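CytC3 (Streptomyces, PDB 3GJA) is a nonheme iron halogenase of the phytanoyl-CoA dioxygenase family, probably chlorinating an aliphatic amino acid tethered to a carrier protein. Local coordinates at residues M37-R40 with W41-R45; G61-I65 with S66-R70; F106-Y109 with Q110-G114; S156-Q159 with N160-Q164; M224-K227 with P228-V232. All coordinates share one frame; numbering follows the deposited sequence.

All five contacts are local, each within one unbroken run of chain. Contact 1 is a partly buried piece of helix 34-49. Contact 2 ends the short helix 62-65. Contacts 3, 4 and 5 are turns around the strands, and contact 3 is the most superficial. Contacts 3 and 5 both reach the large antiparallel sheet, and each is a type II turn whose acidic residue bonds back to a backbone N. Contact 4 has a type I turn instead. It touches contact 3 through K108 NZ and G161 O, and contact 5 through backbone pairs such as S156 with L226. M37 of contact 1 packs on G229 of contact 5. Contact 2 touches none of the others.

Contact 1 of 5, residues M37-R40 with W41-R45; sequences MTRR and WNIIR
W41 N, N42 N and I44 N bond to the carbonyls of M37, T38 and R40 in regular alpha-helical register. The bond from W41 N to M37 O is 2.9 Å long and nearly straight at 169°. The one from I43 N to R39 O is weak, at 3.4 Å. Side chains then pack against this backbone. N42 leans back over the preceding turn, and its CG comes within 3.0 Å of T38 O. T38 turns its methyl to the amide of N42: CG2 lies opposite the backbone N about the CA-CB bond and approaches N42 ND2 at 3.6 Å. I44 folds CG1 back beside its own backbone N, chi1 -62°, and CG1 reaches R40 O at 3.1 Å. I43 CD1 lies 3.9 Å from R39 O. The polar ends turn elsewhere. R39 and R40 both form salt bridges with E36, and R40 also pairs with E79, while W41 NE1 bonds to Y252 OH. One face of the indole carries R45 CB from the next turn. Helix 34-49 lies against helix 75-82, where R40, I43 and I44 touch L76. M37 and W41 meet F153, just beyond strand 147-152.

Contact 2 of 5, residues G61-I65 with S66-R70; sequences GKANI and SNYDR. With ACT (acetate ion), chain C.
Y68 folds its ring back over the backbone of K62 and A63. Its CB lies 3.4 Å from A63 O and also touches A63 CB. CG sits 3.5 Å from A63 CA, which stands over one face of the ring in a CH-pi contact, 3.8 Å from the centroid. Further out, CE1 lies 3.8 Å from K62 O. S66 O lies at the ring edge, in its plane. At the tip, OH meets the K62 chain, with CE 3.5 Å away. K62 bends at chi3 (-63°), and its NZ donates to acetate OXT at 2.8 Å. That acetate, probably from the crystallisation liquor, is also bound by R102, Q131 and H125. Putting a serine at Y68 would probably uncover the A63 backbone and leave the K62 chain freer to move. Backbone bonds hold the turn. Y68 N donates to A63 O at 2.8 Å, and N67 N to N64 O from above the carbonyl plane. Water 1 ties A63 O to Y68 O. N67 OD1 accepts from R70 NE at 2.8 Å, in the guanidinium plane. The Y68 N and N67 N bonds make a Schellman motif that ends helix 62-65, with N67, at positive phi, as its C-prime residue.

Contact 3 of 5, residues F106-Y109 with Q110-G114; sequences FPKY and QGDEG
D112 and Y109 are joined by two hydrogen bonds that run in opposite directions. Y109 N donates to D112 OD2 at 2.9 Å, almost straight at 175°. It meets the oxygen from above the carboxylate plane, 66° out of it. D112 N returns a bond to Y109 O at 3.0 Å. This second bond closes a type II beta turn, with G111 at its third position, where a side chain would jam against the carbonyl of Q110. The carboxylate reaches back because CG of D112 folds beside its own backbone N, chi1 -71°. With an alanine here, Y109 N would probably lose its mate and the turn one of its two bonds. Van der Waals contact is lighter. The K108 and D112 side chains pass alongside one another head to tail, K108 CG 3.8 Å from D112 OD2. As for charge, K108 NZ stays 6.4 Å from D112 OD2, so no salt bridge forms; it donates instead to L243 O and G161 O. The turn leads from strand 98-108 toward strand 115-116, and G111 and D112 bond by backbone to H245. The aspartate thus serves mainly the backbone, and the lysine is spent on carbonyls of neighbouring loops.

Contact 4 of 5, residues S156-Q159 with N160-Q164; sequences STEQ and NGCLQ
G161 N stands above the flat carbonyl group of E158, 70° out of its plane, and donates to E158 O at 3.2 Å. The T157 carbonyl is used differently. C162 N comes to T157 O at 2.8 Å, tilted only 25° from the plane. No aromatic ring takes part in this contact. The side chain of N160 crosses that of T157, and its CB lies 3.1 Å from T157 OG1. The same hydroxyl accepts from N160 N at 2.9 Å. OG1 reaches N160 N because it sits between the backbone N and the carbonyl carbon of T157, chi1 65°, a crowded position that tucks it over the turn. C162 points back at the first half of the loop. Its CB is 3.0 Å from T157 O, and its SG rests 3.7 Å from E158 CA. S156 OG lies beside C162 CB at 3.3 Å. Water 3 links S156 OG to L163 N, where strand 163-165 begins. R253 NH2 donates to G161 O, tying the turn to strand 253-262. Backbone bonds join Q159 to T246 and C162 to L243 in nearby loops. E158 to G161 form a type I beta turn. G161 has positive phi, and a side chain there would press on the N160 carbonyl. With C162 N on T157 O and G161 N on E158 O, the bonds follow the pattern of a Schellman motif, here on a single turn in the loop between strands 147-152 and 163-165.

Contact 5 of 5, residues M224-K227 with P228-V232; sequences MVLK and PGEAV
E230 OE1 accepts two bonds, from K227 N and from water 4. The bond from K227 N is 2.7 Å long and fairly straight at 165°. It arrives on the anti side of the carboxylate, 29° out of its plane. Water 4 also donates to V225 O, so the carboxylate is linked to the backbone at two points. The E230 side chain, extended beyond CG, runs alongside that of K227 in the same direction, and K227 CG comes within 3.5 Å of E230 OE1. The charged ends do not meet: K227 NZ and E230 OE2 are 5.6 Å apart. E230 N donates in turn to K227 O at 3.0 Å, from above the carbonyl plane. That bond closes a type II beta turn with P228 and G229 at its corner. G229 has positive phi, and a side chain there would collide with the P228 carbonyl. Apolar contacts continue along the two arms. The side chains of L226 and E230 cross at an angle, with L226 CD2 4.1 Å from E230 CB. M224 CG, anti to the backbone N (chi1 -178°), lies 3.8 Å from V232 CB; bends at chi2 and chi3 then bring CE to V232 CG2. Strand 230-235 lies between strands 25-30 and 147-152. L226 touches P28 on the first and W150 on the second. G229 bonds through its backbone to I31, F32 and A152, and L226 to S156.

Contact 1 of 5, residues M37-R40 with W41-R45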
loop_
_atom_site.group_PDB
_atom_site.type_symbol
_atom_site.label_atom_id
_atom_site.label_comp_id
_atom_site.label_asym_id
_atom_site.label_seq_id
_atom_site.Cartn_x
_atom_site.Cartn_y
_atom_site.Cartn_z
ATOM N N MET A 37 -14.989 9.617 -2.167
ATOM C CA MET A 37 -14.255 8.633 -1.370
ATOM C C MET A 37 -15.146 8.145 -0.241
ATOM O O MET A 37 -15.184 6.949 0.060
ATOM C CB MET A 37 -12.987 9.240 -0.764
ATOM C CG MET A 37 -12.124 8.226 -0.003
ATOM S SD MET A 37 -11.242 7.085 -1.106
ATOM C CE MET A 37 -12.304 5.649 -1.088
ATOM N N THR A 38 -15.865 9.079 0.379
ATOM C CA THR A 38 -16.751 8.747 1.488
ATOM C C THR A 38 -17.832 7.787 1.026
ATOM O O THR A 38 -18.136 6.803 1.705
ATOM C CB THR A 38 -17.393 10.026 2.105
ATOM O OG1 THR A 38 -16.396 10.747 2.843
ATOM C CG2 THR A 38 -18.539 9.670 3.049
ATOM N N ARG A 39 -18.403 8.069 -0.139
ATOM C CA ARG A 39 -19.445 7.226 -0.705
ATOM C C ARG A 39 -18.931 5.788 -0.848
ATOM O O ARG A 39 -19.623 4.837 -0.490
ATOM C CB ARG A 39 -19.853 7.757 -2.081
ATOM C CG ARG A 39 -21.304 7.491 -2.441
ATOM C CD ARG A 39 -21.553 7.534 -3.952
ATOM N NE ARG A 39 -21.263 6.243 -4.575
ATOM C CZ ARG A 39 -20.177 5.982 -5.288
ATOM N NH1 ARG A 39 -19.274 6.929 -5.483
ATOM N NH2 ARG A 39 -19.983 4.774 -5.787
ATOM N N ARG A 40 -17.717 5.642 -1.377
ATOM C CA ARG A 40 -17.098 4.325 -1.576
ATOM C C ARG A 40 -16.814 3.621 -0.254
ATOM O O ARG A 40 -17.131 2.445 -0.079
ATOM C CB ARG A 40 -15.786 4.473 -2.356
ATOM C CG ARG A 40 -15.978 4.786 -3.820
ATOM C CD ARG A 40 -14.708 5.277 -4.487
ATOM N NE ARG A 40 -14.930 5.427 -5.923
ATOM C CZ ARG A 40 -14.682 4.479 -6.821
ATOM N NH1 ARG A 40 -14.185 3.308 -6.437
ATOM N NH2 ARG A 40 -14.961 4.690 -8.102
ATOM N N TRP A 41 -16.205 4.349 0.673
ATOM C CA TRP A 41 -15.875 3.796 1.976
ATOM C C TRP A 41 -17.135 3.349 2.703
ATOM O O TRP A 41 -17.104 2.377 3.461
ATOM C CB TRP A 41 -15.127 4.836 2.812
ATOM C CG TRP A 41 -14.873 4.434 4.231
ATOM C CD1 TRP A 41 -15.069 5.205 5.340
ATOM C CD2 TRP A 41 -14.369 3.174 4.702
ATOM N NE1 TRP A 41 -14.722 4.508 6.473
ATOM C CE2 TRP A 41 -14.291 3.259 6.115
ATOM C CE3 TRP A 41 -13.976 1.984 4.072
ATOM C CZ2 TRP A 41 -13.838 2.197 6.910
ATOM C CZ3 TRP A 41 -13.521 0.922 4.867
ATOM C CH2 TRP A 41 -13.458 1.041 6.272
ATOM N N ASN A 42 -18.242 4.057 2.479
ATOM C CA ASN A 42 -19.493 3.692 3.136
ATOM C C ASN A 42 -19.887 2.290 2.685
ATOM O O ASN A 42 -20.398 1.490 3.466
ATOM C CB ASN A 42 -20.617 4.689 2.800
ATOM C CG ASN A 42 -20.439 6.038 3.488
ATOM O OD1 ASN A 42 -19.828 6.132 4.555
ATOM N ND2 ASN A 42 -20.995 7.086 2.889
ATOM N N ILE A 43 -19.641 1.990 1.420
ATOM C CA ILE A 43 -19.972 0.673 0.897
ATOM C C ILE A 43 -18.933 -0.348 1.354
ATOM O O ILE A 43 -19.277 -1.361 1.970
ATOM C CB ILE A 43 -20.058 0.707 -0.653
ATOM C CG1 ILE A 43 -21.197 1.645 -1.075
ATOM C CG2 ILE A 43 -20.301 -0.695 -1.200
ATOM C CD1 ILE A 43 -21.244 1.971 -2.547
ATOM N N ILE A 44 -17.667 -0.053 1.071
ATOM C CA ILE A 44 -16.543 -0.923 1.421
ATOM C C ILE A 44 -16.561 -1.409 2.869
ATOM O O ILE A 44 -16.312 -2.585 3.145
ATOM C CB ILE A 44 -15.191 -0.197 1.185
ATOM C CG1 ILE A 44 -15.044 0.162 -0.292
ATOM C CG2 ILE A 44 -14.023 -1.068 1.667
ATOM C CD1 ILE A 44 -13.836 1.044 -0.594
ATOM N N ARG A 45 -16.849 -0.495 3.790
ATOM C CA ARG A 45 -16.870 -0.821 5.211
ATOM C C ARG A 45 -17.807 -1.995 5.488
ATOM O O ARG A 45 -17.459 -2.911 6.236
ATOM C CB ARG A 45 -17.280 0.417 6.019
ATOM C CG ARG A 45 -16.856 0.398 7.483
ATOM C CD ARG A 45 -17.920 -0.231 8.373
ATOM N NE ARG A 45 -19.208 0.447 8.228
ATOM C CZ ARG A 45 -20.320 0.058 8.837
ATOM N NH1 ARG A 45 -20.305 -0.999 9.643
ATOM N NH2 ARG A 45 -21.458 0.700 8.609
#

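Contact 2 of 5, residues G61-I65 with S66-R70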
loop_
_atom_site.group_PDB
_atom_site.type_symbol
_atom_site.label_atom_id
_atom_site.label_comp_id
_atom_site.label_asym_id
_atom_site.label_seq_id
_atom_site.Cartn_x
_atom_site.Cartn_y
_atom_site.Cartn_z
ATOM N N GLY A 61 -4.477 -13.998 12.681
ATOM C CA GLY A 61 -3.277 -13.377 12.143
ATOM C C GLY A 61 -3.519 -11.987 11.589
ATOM O O GLY A 61 -4.663 -11.597 11.348
ATOM N N LYS A 62 -2.437 -11.238 11.381
ATOM C CA LYS A 62 -2.529 -9.876 10.855
ATOM C C LYS A 62 -3.324 -9.790 9.563
ATOM O O LYS A 62 -4.163 -8.900 9.394
ATOM C CB LYS A 62 -1.138 -9.297 10.576
ATOM C CG LYS A 62 -0.335 -8.955 11.795
ATOM C CD LYS A 62 0.802 -8.008 11.443
ATOM C CE LYS A 62 1.795 -8.627 10.470
ATOM N NZ LYS A 62 2.943 -7.699 10.232
ATOM N N ALA A 63 -3.032 -10.713 8.649
ATOM C CA ALA A 63 -3.678 -10.759 7.341
ATOM C C ALA A 63 -5.199 -10.685 7.428
ATOM O O ALA A 63 -5.845 -10.062 6.590
ATOM C CB ALA A 63 -3.255 -12.025 6.599
ATOM N N ASN A 64 -5.757 -11.316 8.451
ATOM C CA ASN A 64 -7.198 -11.335 8.657
ATOM C C ASN A 64 -7.672 -10.101 9.432
ATOM O O ASN A 64 -8.557 -9.362 8.983
ATOM C CB ASN A 64 -7.580 -12.609 9.418
ATOM C CG ASN A 64 -9.080 -12.840 9.467
ATOM O OD1 ASN A 64 -9.820 -12.072 10.081
ATOM N ND2 ASN A 64 -9.538 -13.908 8.813
ATOM N N ILE A 65 -7.068 -9.882 10.594
ATOM C CA ILE A 65 -7.432 -8.770 11.461
ATOM C C ILE A 65 -7.255 -7.397 10.813
ATOM O O ILE A 65 -8.043 -6.496 11.066
ATOM C CB ILE A 65 -6.629 -8.839 12.773
ATOM C CG1 ILE A 65 -6.870 -10.194 13.431
ATOM C CG2 ILE A 65 -7.052 -7.726 13.727
ATOM C CD1 ILE A 65 -8.325 -10.476 13.731
ATOM N N SER A 66 -6.226 -7.235 9.985
ATOM C CA SER A 66 -6.001 -5.957 9.318
ATOM C C SER A 66 -6.491 -5.991 7.876
ATOM O O SER A 66 -6.167 -5.119 7.075
ATOM C CB SER A 66 -4.524 -5.585 9.362
ATOM O OG SER A 66 -4.126 -5.318 10.692
ATOM N N ASN A 67 -7.286 -7.006 7.561
ATOM C CA ASN A 67 -7.855 -7.177 6.231
ATOM C C ASN A 67 -6.914 -6.972 5.043
ATOM O O ASN A 67 -7.102 -6.073 4.214
ATOM C CB ASN A 67 -9.091 -6.287 6.090
ATOM C CG ASN A 67 -10.365 -7.022 6.450
ATOM O OD1 ASN A 67 -10.618 -8.107 5.935
ATOM N ND2 ASN A 67 -11.172 -6.440 7.330
ATOM N N TYR A 68 -5.907 -7.834 4.964
ATOM C CA TYR A 68 -4.933 -7.804 3.880
ATOM C C TYR A 68 -5.552 -8.273 2.571
ATOM O O TYR A 68 -6.404 -9.165 2.552
ATOM C CB TYR A 68 -3.762 -8.745 4.181
ATOM C CG TYR A 68 -2.701 -8.224 5.119
ATOM C CD1 TYR A 68 -3.006 -7.300 6.126
ATOM C CD2 TYR A 68 -1.392 -8.694 5.032
ATOM C CE1 TYR A 68 -2.026 -6.860 7.021
ATOM C CE2 TYR A 68 -0.407 -8.264 5.917
ATOM C CZ TYR A 68 -0.732 -7.347 6.907
ATOM O OH TYR A 68 0.248 -6.920 7.769
ATOM N N ASP A 69 -5.101 -7.651 1.488
ATOM C CA ASP A 69 -5.490 -7.990 0.129
ATOM C C ASP A 69 -6.967 -8.187 -0.220
ATOM O O ASP A 69 -7.329 -9.148 -0.907
ATOM C CB ASP A 69 -4.687 -9.220 -0.301
ATOM C CG ASP A 69 -3.192 -9.019 -0.135
ATOM O OD1 ASP A 69 -2.715 -7.909 -0.449
ATOM O OD2 ASP A 69 -2.490 -9.958 0.296
ATOM N N ARG A 70 -7.816 -7.268 0.221
ATOM C CA ARG A 70 -9.232 -7.366 -0.091
ATOM C C ARG A 70 -9.526 -6.826 -1.480
ATOM O O ARG A 70 -10.661 -6.891 -1.952
ATOM C CB ARG A 70 -10.047 -6.624 0.950
ATOM C CG ARG A 70 -9.956 -7.284 2.299
ATOM C CD ARG A 70 -10.541 -8.686 2.245
ATOM N NE ARG A 70 -11.455 -8.834 3.360
ATOM C CZ ARG A 70 -12.764 -8.996 3.245
ATOM N NH1 ARG A 70 -13.338 -9.056 2.054
ATOM N NH2 ARG A 70 -13.501 -9.041 4.340
HETATM C C ACT C . 3.912 -9.062 7.395
HETATM O O ACT C . 3.887 -8.023 6.535
HETATM O OXT ACT C . 4.561 -8.988 8.417
HETATM C CH3 ACT C . 3.134 -10.315 7.087
HETATM O O HOH W 1 -7.890 -10.660 4.903
HETATM O O HOH W 2 -11.503 -9.636 8.429
#

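Contact 3 of 5, residues F106-Y109 with Q110-G114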
loop_
_atom_site.group_PDB
_atom_site.type_symbol
_atom_site.label_atom_id
_atom_site.label_comp_id
_atom_site.label_asym_id
_atom_site.label_seq_id
_atom_site.Cartn_x
_atom_site.Cartn_y
_atom_site.Cartn_z
ATOM N N PHE A 106 -5.369 0.561 7.770
ATOM C CA PHE A 106 -4.685 1.129 8.914
ATOM C C PHE A 106 -5.660 1.972 9.716
ATOM O O PHE A 106 -5.807 3.170 9.487
ATOM C CB PHE A 106 -3.512 1.977 8.449
ATOM C CG PHE A 106 -2.344 1.173 7.967
ATOM C CD1 PHE A 106 -1.547 0.482 8.868
ATOM C CD2 PHE A 106 -2.028 1.124 6.617
ATOM C CE1 PHE A 106 -0.442 -0.249 8.432
ATOM C CE2 PHE A 106 -0.929 0.399 6.168
ATOM C CZ PHE A 106 -0.133 -0.287 7.078
ATOM N N PRO A 107 -6.372 1.339 10.651
ATOM C CA PRO A 107 -7.330 2.082 11.470
ATOM C C PRO A 107 -6.612 2.729 12.645
ATOM O O PRO A 107 -5.519 2.312 13.019
ATOM C CB PRO A 107 -8.309 1.000 11.940
ATOM C CG PRO A 107 -8.109 -0.136 10.941
ATOM C CD PRO A 107 -6.623 -0.108 10.739
ATOM N N LYS A 108 -7.213 3.763 13.211
ATOM C CA LYS A 108 -6.640 4.417 14.376
ATOM C C LYS A 108 -7.819 4.924 15.185
ATOM O O LYS A 108 -8.689 5.616 14.660
ATOM C CB LYS A 108 -5.715 5.571 13.976
ATOM C CG LYS A 108 -4.802 5.991 15.112
ATOM C CD LYS A 108 -3.482 6.501 14.589
ATOM C CE LYS A 108 -2.471 6.664 15.705
ATOM N NZ LYS A 108 -1.161 7.106 15.147
ATOM N N TYR A 109 -7.850 4.563 16.459
ATOM C CA TYR A 109 -8.951 4.940 17.327
ATOM C C TYR A 109 -8.463 5.722 18.531
ATOM O O TYR A 109 -7.275 5.692 18.868
ATOM C CB TYR A 109 -9.680 3.676 17.788
ATOM C CG TYR A 109 -10.192 2.838 16.634
ATOM C CD1 TYR A 109 -11.239 3.299 15.837
ATOM C CD2 TYR A 109 -9.609 1.605 16.313
ATOM C CE1 TYR A 109 -11.703 2.563 14.742
ATOM C CE2 TYR A 109 -10.066 0.855 15.220
ATOM C CZ TYR A 109 -11.116 1.346 14.438
ATOM O OH TYR A 109 -11.592 0.650 13.346
ATOM N N GLN A 110 -9.395 6.413 19.177
ATOM C CA GLN A 110 -9.104 7.218 20.354
ATOM C C GLN A 110 -8.328 6.380 21.369
ATOM O O GLN A 110 -8.685 5.240 21.655
ATOM C CB GLN A 110 -10.424 7.732 20.945
ATOM C CG GLN A 110 -10.304 8.710 22.106
ATOM C CD GLN A 110 -10.034 8.015 23.422
ATOM O OE1 GLN A 110 -10.573 6.939 23.688
ATOM N NE2 GLN A 110 -9.211 8.635 24.262
ATOM N N GLY A 111 -7.238 6.939 21.883
ATOM C CA GLY A 111 -6.433 6.224 22.853
ATOM C C GLY A 111 -5.166 5.644 22.257
ATOM O O GLY A 111 -4.184 5.453 22.969
ATOM N N ASP A 112 -5.179 5.355 20.959
ATOM C CA ASP A 112 -4.002 4.796 20.312
ATOM C C ASP A 112 -2.855 5.778 20.463
ATOM O O ASP A 112 -3.020 6.983 20.289
ATOM C CB ASP A 112 -4.263 4.514 18.822
ATOM C CG ASP A 112 -5.206 3.327 18.600
ATOM O OD1 ASP A 112 -5.606 2.676 19.595
ATOM O OD2 ASP A 112 -5.551 3.039 17.430
ATOM N N GLU A 113 -1.690 5.258 20.813
ATOM C CA GLU A 113 -0.519 6.095 20.987
ATOM C C GLU A 113 0.127 6.297 19.630
ATOM O O GLU A 113 -0.194 5.594 18.670
ATOM C CB GLU A 113 0.464 5.426 21.951
ATOM C CG GLU A 113 -0.059 5.325 23.374
ATOM C CD GLU A 113 0.843 4.496 24.265
ATOM O OE1 GLU A 113 0.938 3.268 24.039
ATOM O OE2 GLU A 113 1.459 5.071 25.189
ATOM N N GLY A 114 1.024 7.268 19.541
ATOM C CA GLY A 114 1.683 7.498 18.273
ATOM C C GLY A 114 2.825 6.520 18.135
ATOM O O GLY A 114 2.851 5.480 18.795
#

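Contact 4 of 5, residues S156-Q159 with N160-Q164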
loop_
_atom_site.group_PDB
_atom_site.type_symbol
_atom_site.label_atom_id
_atom_site.label_comp_id
_atom_site.label_asym_id
_atom_site.label_seq_id
_atom_site.Cartn_x
_atom_site.Cartn_y
_atom_site.Cartn_z
ATOM N N SER A 156 -7.652 12.251 7.870
ATOM C CA SER A 156 -6.503 11.926 8.703
ATOM C C SER A 156 -5.983 13.265 9.193
ATOM O O SER A 156 -5.418 14.047 8.425
ATOM C CB SER A 156 -5.419 11.205 7.903
ATOM O OG SER A 156 -4.333 10.868 8.746
ATOM N N THR A 157 -6.196 13.525 10.476
ATOM C CA THR A 157 -5.797 14.782 11.091
ATOM C C THR A 157 -4.770 14.579 12.189
ATOM O O THR A 157 -4.415 13.444 12.532
ATOM C CB THR A 157 -7.001 15.463 11.734
ATOM O OG1 THR A 157 -7.478 14.640 12.810
ATOM C CG2 THR A 157 -8.122 15.655 10.710
ATOM N N GLU A 158 -4.301 15.690 12.748
ATOM C CA GLU A 158 -3.342 15.618 13.835
ATOM C C GLU A 158 -4.064 15.063 15.049
ATOM O O GLU A 158 -3.514 14.249 15.789
ATOM C CB GLU A 158 -2.769 16.996 14.150
ATOM C CG GLU A 158 -1.816 17.503 13.086
ATOM C CD GLU A 158 -1.108 18.771 13.508
ATOM O OE1 GLU A 158 -0.350 18.722 14.503
ATOM O OE2 GLU A 158 -1.313 19.815 12.850
ATOM N N GLN A 159 -5.307 15.488 15.239
ATOM C CA GLN A 159 -6.099 15.014 16.367
ATOM C C GLN A 159 -6.366 13.515 16.247
ATOM O O GLN A 159 -6.458 12.823 17.255
ATOM C CB GLN A 159 -7.425 15.774 16.447
ATOM C CG GLN A 159 -8.244 15.394 17.666
ATOM C CD GLN A 159 -9.386 16.356 17.941
ATOM O OE1 GLN A 159 -10.407 16.349 17.253
ATOM N NE2 GLN A 159 -9.210 17.200 18.953
ATOM N N ASN A 160 -6.481 13.047 15.003
ATOM C CA ASN A 160 -6.729 11.636 14.636
ATOM C C ASN A 160 -5.521 10.713 14.721
ATOM O O ASN A 160 -5.664 9.498 14.578
ATOM C CB ASN A 160 -7.225 11.542 13.180
ATOM C CG ASN A 160 -8.671 11.236 13.101
ATOM O OD1 ASN A 160 -9.282 10.888 14.112
ATOM N ND2 ASN A 160 -9.245 11.349 11.915
ATOM N N GLY A 161 -4.338 11.294 14.880
ATOM C CA GLY A 161 -3.123 10.505 14.931
ATOM C C GLY A 161 -2.528 10.292 13.544
ATOM O O GLY A 161 -2.071 9.189 13.217
ATOM N N CYS A 162 -2.521 11.346 12.729
ATOM C CA CYS A 162 -1.986 11.271 11.369
ATOM C C CYS A 162 -0.501 10.942 11.315
ATOM O O CYS A 162 0.234 11.123 12.286
ATOM C CB CYS A 162 -2.210 12.587 10.624
ATOM S SG CYS A 162 -1.203 13.964 11.258
ATOM N N LEU A 163 -0.065 10.473 10.152
ATOM C CA LEU A 163 1.325 10.116 9.931
ATOM C C LEU A 163 2.203 11.365 9.963
ATOM O O LEU A 163 1.723 12.490 9.802
ATOM C CB LEU A 163 1.476 9.417 8.572
ATOM C CG LEU A 163 0.593 8.183 8.319
ATOM C CD1 LEU A 163 0.654 7.789 6.847
ATOM C CD2 LEU A 163 1.045 7.030 9.211
ATOM N N GLN A 164 3.497 11.149 10.174
ATOM C CA GLN A 164 4.476 12.229 10.213
ATOM C C GLN A 164 5.670 11.830 9.350
ATOM O O GLN A 164 6.206 10.729 9.488
ATOM C CB GLN A 164 4.940 12.462 11.644
ATOM C CG GLN A 164 3.870 12.985 12.566
ATOM C CD GLN A 164 4.298 12.927 14.012
ATOM O OE1 GLN A 164 4.257 11.870 14.638
ATOM N NE2 GLN A 164 4.730 14.063 14.549
HETATM O O HOH W 3 -1.878 10.754 7.612
#

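Contact 5 of 5, residues M224-K227 with P228-V232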
loop_
_atom_site.group_PDB
_atom_site.type_symbol
_atom_site.label_atom_id
_atom_site.label_comp_id
_atom_site.label_asym_id
_atom_site.label_seq_id
_atom_site.Cartn_x
_atom_site.Cartn_y
_atom_site.Cartn_z
ATOM N N MET A 224 1.287 14.782 8.010
ATOM C CA MET A 224 0.725 14.618 6.674
ATOM C C MET A 224 -0.794 14.502 6.816
ATOM O O MET A 224 -1.356 13.400 6.842
ATOM C CB MET A 224 1.303 13.369 5.995
ATOM C CG MET A 224 0.804 13.122 4.564
ATOM S SD MET A 224 1.007 14.526 3.417
ATOM C CE MET A 224 2.801 14.570 3.225
ATOM N N VAL A 225 -1.440 15.657 6.934
ATOM C CA VAL A 225 -2.886 15.743 7.068
ATOM C C VAL A 225 -3.531 15.431 5.719
ATOM O O VAL A 225 -3.083 15.926 4.686
ATOM C CB VAL A 225 -3.300 17.155 7.525
ATOM C CG1 VAL A 225 -4.808 17.282 7.555
ATOM C CG2 VAL A 225 -2.716 17.432 8.896
ATOM N N LEU A 226 -4.592 14.627 5.729
ATOM C CA LEU A 226 -5.256 14.246 4.488
ATOM C C LEU A 226 -6.772 14.326 4.564
ATOM O O LEU A 226 -7.372 13.993 5.574
ATOM C CB LEU A 226 -4.874 12.806 4.107
ATOM C CG LEU A 226 -3.395 12.455 3.918
ATOM C CD1 LEU A 226 -3.234 10.933 3.844
ATOM C CD2 LEU A 226 -2.860 13.126 2.664
ATOM N N LYS A 227 -7.398 14.760 3.480
ATOM C CA LYS A 227 -8.847 14.815 3.444
ATOM C C LYS A 227 -9.273 13.479 2.868
ATOM O O LYS A 227 -8.456 12.758 2.293
ATOM C CB LYS A 227 -9.314 15.936 2.523
ATOM C CG LYS A 227 -8.857 17.306 2.971
ATOM C CD LYS A 227 -9.409 18.388 2.068
ATOM C CE LYS A 227 -8.943 19.758 2.528
ATOM N NZ LYS A 227 -9.459 20.830 1.633
ATOM N N PRO A 228 -10.548 13.111 3.032
ATOM C CA PRO A 228 -10.957 11.824 2.466
ATOM C C PRO A 228 -10.693 11.881 0.965
ATOM O O PRO A 228 -11.000 12.883 0.318
ATOM C CB PRO A 228 -12.451 11.769 2.783
ATOM C CG PRO A 228 -12.558 12.563 4.052
ATOM C CD PRO A 228 -11.649 13.738 3.786
ATOM N N GLY A 229 -10.100 10.831 0.412
ATOM C CA GLY A 229 -9.839 10.834 -1.015
ATOM C C GLY A 229 -8.425 11.237 -1.378
ATOM O O GLY A 229 -7.989 11.054 -2.522
ATOM N N GLU A 230 -7.701 11.802 -0.421
ATOM C CA GLU A 230 -6.323 12.188 -0.691
ATOM C C GLU A 230 -5.408 11.065 -0.245
ATOM O O GLU A 230 -5.780 10.242 0.586
ATOM C CB GLU A 230 -5.950 13.465 0.054
ATOM C CG GLU A 230 -6.759 14.673 -0.350
ATOM C CD GLU A 230 -6.237 15.940 0.288
ATOM O OE1 GLU A 230 -6.010 15.941 1.520
ATOM O OE2 GLU A 230 -6.061 16.938 -0.441
ATOM N N ALA A 231 -4.206 11.039 -0.799
ATOM C CA ALA A 231 -3.248 10.017 -0.444
ATOM C C ALA A 231 -1.847 10.582 -0.339
ATOM O O ALA A 231 -1.549 11.673 -0.841
ATOM C CB ALA A 231 -3.263 8.905 -1.488
ATOM N N VAL A 232 -0.994 9.827 0.340
ATOM C CA VAL A 232 0.395 10.189 0.460
ATOM C C VAL A 232 1.111 8.981 -0.131
ATOM O O VAL A 232 0.720 7.839 0.106
ATOM C CB VAL A 232 0.823 10.425 1.930
ATOM C CG1 VAL A 232 0.570 9.185 2.772
ATOM C CG2 VAL A 232 2.298 10.813 1.974
HETATM O O HOH W 4 -4.606 17.565 3.197
#